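Local coordinates for protein 3-ketosteroid-delta4-5alpha-dehydrogenase (Rhodococcus jostii, PDB 4AT2) that catalyses the FAD-dependent dehydrogenation of 3-ketosteroids at the C4-C5 bond, a step of bacterial steroid catabolism, at residues I51-A65 / G495-A507. Sequence-based numbering, arbitrary orientation. Where two conformers were deposited one is given.
With FAD (flavin-adenine dinucleotide), chain D.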
loop_
_atom_site.group_PDB
_atom_site.type_symbol
_atom_site.label_atom_id
_atom_site.label_comp_id
_atom_site.label_asym_id
_atom_site.label_seq_id
_atom_site.Cartn_x
_atom_site.Cartn_y
_atom_site.Cartn_z
ATOM N N ILE A 51 22.307 12.274 5.246
ATOM C CA ILE A 51 22.378 11.958 6.677
ATOM C C ILE A 51 22.854 10.535 6.961
ATOM O O ILE A 51 23.709 10.324 7.827
ATOM C CB ILE A 51 21.052 12.262 7.438
ATOM C CG1 ILE A 51 21.233 12.032 8.941
ATOM C CG2 ILE A 51 19.893 11.417 6.928
ATOM C CD1 ILE A 51 22.339 12.892 9.534
ATOM N N ALA A 52 22.307 9.564 6.228
ATOM C CA ALA A 52 22.656 8.168 6.449
ATOM C C ALA A 52 24.123 7.956 6.107
ATOM O O ALA A 52 24.850 7.293 6.843
ATOM C CB ALA A 52 21.789 7.262 5.601
ATOM N N GLY A 53 24.544 8.543 4.991
ATOM C CA GLY A 53 25.919 8.386 4.527
ATOM C C GLY A 53 26.943 8.973 5.472
ATOM O O GLY A 53 27.948 8.319 5.784
ATOM N N VAL A 54 26.697 10.194 5.953
ATOM C CA VAL A 54 27.686 10.839 6.830
ATOM C C VAL A 54 27.790 10.101 8.171
ATOM O O VAL A 54 28.899 9.896 8.679
ATOM C CB VAL A 54 27.471 12.362 6.980
ATOM C CG1 VAL A 54 26.228 12.680 7.802
ATOM C CG2 VAL A 54 28.724 13.022 7.564
ATOM N N ALA A 55 26.652 9.647 8.704
ATOM C CA ALA A 55 26.644 8.891 9.957
ATOM C C ALA A 55 27.411 7.580 9.818
ATOM O O ALA A 55 28.185 7.209 10.718
ATOM C CB ALA A 55 25.213 8.634 10.436
ATOM N N ALA A 56 27.209 6.892 8.690
ATOM C CA ALA A 56 27.932 5.653 8.396
ATOM C C ALA A 56 29.425 5.930 8.313
ATOM O O ALA A 56 30.231 5.172 8.856
ATOM C CB ALA A 56 27.442 5.026 7.099
ATOM N N SER A 57 29.784 7.023 7.645
ATOM C CA SER A 57 31.199 7.354 7.445
ATOM C C SER A 57 31.905 7.630 8.770
ATOM O O SER A 57 33.046 7.205 8.960
ATOM C CB SER A 57 31.381 8.520 6.461
ATOM O OG SER A 57 31.176 9.774 7.083
ATOM N N ILE A 58 31.210 8.310 9.690
ATOM C CA ILE A 58 31.792 8.624 10.998
ATOM C C ILE A 58 32.104 7.349 11.765
ATOM O O ILE A 58 33.221 7.181 12.271
ATOM C CB ILE A 58 30.883 9.563 11.823
ATOM C CG1 ILE A 58 30.878 10.951 11.184
ATOM C CG2 ILE A 58 31.334 9.640 13.282
ATOM C CD1 ILE A 58 29.739 11.838 11.666
ATOM N N GLU A 59 31.130 6.442 11.834
ATOM C CA GLU A 59 31.338 5.207 12.580
ATOM C C GLU A 59 32.410 4.344 11.926
ATOM O O GLU A 59 33.254 3.784 12.622
ATOM C CB GLU A 59 30.035 4.419 12.759
ATOM C CG GLU A 59 29.036 5.084 13.704
ATOM C CD GLU A 59 29.394 4.964 15.182
ATOM O OE1 GLU A 59 30.546 4.619 15.521
ATOM O OE2 GLU A 59 28.522 5.226 16.034
ATOM N N ALA A 60 32.392 4.256 10.598
ATOM C CA ALA A 60 33.362 3.403 9.911
ATOM C C ALA A 60 34.786 3.936 10.127
ATOM O O ALA A 60 35.714 3.156 10.366
ATOM C CB ALA A 60 33.035 3.289 8.427
ATOM N N ALA A 61 34.947 5.256 10.064
ATOM C CA ALA A 61 36.249 5.884 10.261
ATOM C C ALA A 61 36.732 5.738 11.711
ATOM O O ALA A 61 37.914 5.475 11.952
ATOM C CB ALA A 61 36.207 7.346 9.852
ATOM N N ARG A 62 35.825 5.909 12.666
ATOM C CA ARG A 62 36.168 5.699 14.080
ATOM C C ARG A 62 36.592 4.259 14.357
ATOM O O ARG A 62 37.422 4.010 15.234
ATOM C CB ARG A 62 35.013 6.097 14.999
ATOM C CG ARG A 62 34.885 7.596 15.164
ATOM C CD ARG A 62 33.697 7.975 16.025
ATOM N NE ARG A 62 33.613 9.424 16.207
ATOM C CZ ARG A 62 32.573 10.054 16.751
ATOM N NH1 ARG A 62 31.512 9.374 17.172
ATOM N NH2 ARG A 62 32.595 11.373 16.880
ATOM N N ALA A 63 36.036 3.322 13.591
ATOM C CA ALA A 63 36.368 1.909 13.714
ATOM C C ALA A 63 37.727 1.584 13.091
ATOM O O ALA A 63 38.193 0.450 13.187
ATOM C CB ALA A 63 35.277 1.054 13.086
ATOM N N GLY A 64 38.344 2.570 12.442
ATOM C CA GLY A 64 39.663 2.396 11.825
ATOM C C GLY A 64 39.670 2.082 10.336
ATOM O O GLY A 64 40.740 1.879 9.749
ATOM N N ALA A 65 38.491 2.058 9.715
ATOM C CA ALA A 65 38.373 1.759 8.277
ATOM C C ALA A 65 38.740 2.950 7.406
ATOM O O ALA A 65 38.557 4.103 7.797
ATOM C CB ALA A 65 36.958 1.292 7.942
ATOM N N GLY A 495 17.603 7.593 9.677
ATOM C CA GLY A 495 18.726 7.697 8.738
ATOM C C GLY A 495 20.041 7.853 9.486
ATOM O O GLY A 495 21.026 7.177 9.185
ATOM N N SER A 496 20.064 8.734 10.487
ATOM C CA SER A 496 21.299 8.896 11.277
ATOM C C SER A 496 21.556 7.691 12.189
ATOM O O SER A 496 22.693 7.229 12.294
ATOM C CB SER A 496 21.287 10.196 12.082
ATOM O OG SER A 496 20.170 10.248 12.961
ATOM N N PHE A 497 20.502 7.172 12.821
ATOM C CA PHE A 497 20.648 6.048 13.756
ATOM C C PHE A 497 21.140 4.797 13.020
ATOM O O PHE A 497 22.114 4.144 13.444
ATOM C CB PHE A 497 19.291 5.774 14.437
ATOM C CG PHE A 497 19.348 4.765 15.555
ATOM C CD1 PHE A 497 19.378 3.393 15.290
ATOM C CD2 PHE A 497 19.313 5.189 16.882
ATOM C CE1 PHE A 497 19.423 2.466 16.330
ATOM C CE2 PHE A 497 19.341 4.268 17.925
ATOM C CZ PHE A 497 19.404 2.906 17.652
ATOM N N TYR A 498 20.462 4.453 11.928
ATOM C CA TYR A 498 20.826 3.242 11.159
ATOM C C TYR A 498 21.999 3.457 10.204
ATOM O O TYR A 498 22.671 2.495 9.827
ATOM C CB TYR A 498 19.594 2.556 10.524
ATOM C CG TYR A 498 18.770 1.962 11.640
ATOM C CD1 TYR A 498 19.276 0.912 12.399
ATOM C CD2 TYR A 498 17.546 2.518 12.006
ATOM C CE1 TYR A 498 18.572 0.390 13.473
ATOM C CE2 TYR A 498 16.831 2.014 13.079
ATOM C CZ TYR A 498 17.346 0.948 13.801
ATOM O OH TYR A 498 16.644 0.459 14.876
ATOM N N GLY A 499 22.272 4.718 9.871
ATOM C CA GLY A 499 23.528 5.088 9.199
ATOM C C GLY A 499 24.709 4.692 10.075
ATOM O O GLY A 499 25.628 4.015 9.617
ATOM N N ARG A 500 24.672 5.089 11.348
ATOM C CA ARG A 500 25.693 4.639 12.310
ATOM C C ARG A 500 25.883 3.122 12.283
ATOM O O ARG A 500 27.013 2.624 12.170
ATOM C CB ARG A 500 25.335 5.088 13.733
ATOM C CG ARG A 500 25.521 6.580 13.984
ATOM C CD ARG A 500 25.086 6.926 15.405
ATOM N NE ARG A 500 25.915 6.237 16.398
ATOM C CZ ARG A 500 25.588 6.088 17.679
ATOM N NH1 ARG A 500 24.448 6.584 18.151
ATOM N NH2 ARG A 500 26.411 5.443 18.494
ATOM N N ARG A 501 24.775 2.394 12.373
ATOM C CA ARG A 501 24.809 0.934 12.414
ATOM C C ARG A 501 25.433 0.376 11.125
ATOM O O ARG A 501 26.197 -0.591 11.172
ATOM C CB ARG A 501 23.405 0.356 12.627
ATOM C CG ARG A 501 22.834 0.614 14.019
ATOM C CD ARG A 501 23.456 -0.302 15.080
ATOM N NE ARG A 501 22.925 0.015 16.411
ATOM C CZ ARG A 501 21.755 -0.416 16.886
ATOM N NH1 ARG A 501 20.985 -1.220 16.163
ATOM N NH2 ARG A 501 21.362 -0.051 18.102
ATOM N N ALA A 502 25.124 0.999 9.984
ATOM C CA ALA A 502 25.675 0.529 8.710
ATOM C C ALA A 502 27.184 0.717 8.692
ATOM O O ALA A 502 27.910 -0.146 8.188
ATOM C CB ALA A 502 25.047 1.265 7.531
ATOM N N GLY A 503 27.660 1.848 9.216
ATOM C CA GLY A 503 29.110 2.115 9.235
ATOM C C GLY A 503 29.847 1.150 10.151
ATOM O O GLY A 503 30.924 0.661 9.821
ATOM N N ILE A 504 29.265 0.882 11.315
ATOM C CA ILE A 504 29.835 -0.099 12.241
ATOM C C ILE A 504 29.943 -1.492 11.586
ATOM O O ILE A 504 31.003 -2.142 11.645
ATOM C CB ILE A 504 28.991 -0.176 13.537
ATOM C CG1 ILE A 504 29.048 1.156 14.303
ATOM C CG2 ILE A 504 29.422 -1.346 14.413
ATOM C CD1 ILE A 504 28.003 1.255 15.405
ATOM N N SER A 505 28.854 -1.934 10.955
ATOM C CA SER A 505 28.791 -3.266 10.361
ATOM C C SER A 505 29.713 -3.375 9.160
ATOM O O SER A 505 30.408 -4.380 8.988
ATOM C CB SER A 505 27.361 -3.617 9.952
ATOM O OG SER A 505 26.503 -3.623 11.075
ATOM N N ALA A 506 29.728 -2.332 8.335
ATOM C CA ALA A 506 30.564 -2.318 7.133
ATOM C C ALA A 506 32.060 -2.357 7.448
ATOM O O ALA A 506 32.830 -2.951 6.682
ATOM C CB ALA A 506 30.242 -1.112 6.266
ATOM N N ALA A 507 32.459 -1.721 8.550
ATOM C CA ALA A 507 33.871 -1.631 8.937
ATOM C C ALA A 507 34.442 -2.926 9.523
ATOM O O ALA A 507 35.655 -3.078 9.602
ATOM C CB ALA A 507 34.093 -0.472 9.901
HETATM P PA FAD D . 19.695 12.380 1.326
HETATM O O1A FAD D . 19.922 13.217 2.523
HETATM O O2A FAD D . 18.939 12.946 0.198
HETATM O O5B FAD D . 21.122 11.888 0.793
HETATM C C5B FAD D . 21.225 11.009 -0.331
HETATM C C4B FAD D . 22.449 11.425 -1.166
HETATM O O4B FAD D . 22.583 10.402 -2.176
HETATM C C3B FAD D . 22.164 12.742 -1.900
HETATM O O3B FAD D . 23.247 13.671 -1.648
HETATM C C2B FAD D . 22.079 12.331 -3.374
HETATM O O2B FAD D . 22.595 13.384 -4.231
HETATM C C1B FAD D . 22.969 11.090 -3.407
HETATM N N9A FAD D . 22.675 10.167 -4.525
HETATM C C8A FAD D . 21.500 9.896 -5.107
HETATM N N7A FAD D . 21.708 8.994 -6.064
HETATM C C5A FAD D . 23.019 8.684 -6.076
HETATM C C6A FAD D . 23.784 7.849 -6.820
HETATM N N6A FAD D . 23.206 7.116 -7.772
HETATM N N1A FAD D . 25.109 7.735 -6.622
HETATM C C2A FAD D . 25.730 8.476 -5.628
HETATM N N3A FAD D . 24.938 9.335 -4.871
HETATM C C4A FAD D . 23.604 9.416 -5.118
HETATM N N1 FAD D . 12.637 14.364 7.532
HETATM C C2 FAD D . 12.850 14.432 8.898
HETATM O O2 FAD D . 13.043 13.399 9.524
HETATM N N3 FAD D . 12.846 15.673 9.551
HETATM C C4 FAD D . 12.590 16.844 8.837
HETATM O O4 FAD D . 12.579 17.916 9.449
HETATM C C4X FAD D . 12.368 16.773 7.457
HETATM N N5 FAD D . 12.094 17.887 6.735
HETATM C C5X FAD D . 11.658 17.765 5.466
HETATM C C6 FAD D . 11.129 18.871 4.794
HETATM C C7 FAD D . 10.689 18.760 3.472
HETATM C C7M FAD D . 10.166 19.909 2.844
HETATM C C8 FAD D . 10.767 17.517 2.810
HETATM C C8M FAD D . 10.348 17.335 1.475
HETATM C C9 FAD D . 11.307 16.418 3.481
HETATM C C9A FAD D . 11.731 16.530 4.814
HETATM N N10 FAD D . 12.223 15.458 5.483
HETATM C C10 FAD D . 12.394 15.537 6.810
HETATM C "C1'" FAD D . 12.659 14.215 4.797
HETATM C "C2'" FAD D . 14.193 14.133 4.796
HETATM O "O2'" FAD D . 14.663 15.369 4.254
HETATM C "C3'" FAD D . 14.686 12.964 3.927
HETATM O "O3'" FAD D . 13.801 11.832 3.995
HETATM C "C4'" FAD D . 16.097 12.549 4.373
HETATM O "O4'" FAD D . 16.949 13.701 4.294
HETATM C "C5'" FAD D . 16.649 11.446 3.466
HETATM O "O5'" FAD D . 17.932 11.037 3.977
HETATM P P FAD D . 18.910 10.133 3.069
HETATM O O1P FAD D . 18.250 8.876 2.701
HETATM O O2P FAD D . 20.250 10.111 3.745
HETATM O O3P FAD D . 18.934 10.973 1.672
HETATM O O HOH W 1 29.060 3.889 18.332
#
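Ala-52 and Ala-56 of helix 51-62 lie against Gly-499 and Gly-503 in segment 495-507 of helix 490-507. The two segments run in roughly the same direction, with a crossing angle of -38° and axes 6.7 Å apart at closest approach. Such closeness depends on small residues. Gly-499 and Gly-503 present bare CA atoms to the carbonyl oxygens of Ala-52 and Ala-56, which lets the backbones come so near.

Weak CA-H...O contacts link the two backbones in both directions. Ala-52 CA meets Gly-495 O, and Ala-56 CA lies 3.1 Å from Gly-499 O. In return, Gly-503 CA approaches Ala-56 O at 3.3 Å.

Van der Waals packing continues at both ends. Ile-51 CG1, anti to the backbone N (chi1 -175°), is thereby carried to 3.6 Å from Ser-496 CB. Ala-507 CB touches the methyls of Ala-60, Ala-63 and Ala-65, the last two flanking the Schellman turn at Gly-64.

One salt bridge crosses the contact. Arg-500 grips Glu-59 side-on, with NE 2.8 Å and NH2 3.2 Å from the same oxygen, OE2. The NE bond is the straighter (163°) and uses the anti lone pair. A water also donates to OE2 and accepts from NH2. Glu-59 CB packs beside Ile-504 CG1 at 3.7 Å, while Arg-500 NH1 is paired with Glu-134 of helix 132-141.

At the cofactor end, Ala-52 N donates to FAD O2P (3.3 Å), a phosphate oxygen. Helix 51-62 follows strand 45-47 and a GxGxxG pattern including Gly-53, consistent with the dinucleotide-binding Rossmann-type fold of FAD-dependent enzymes.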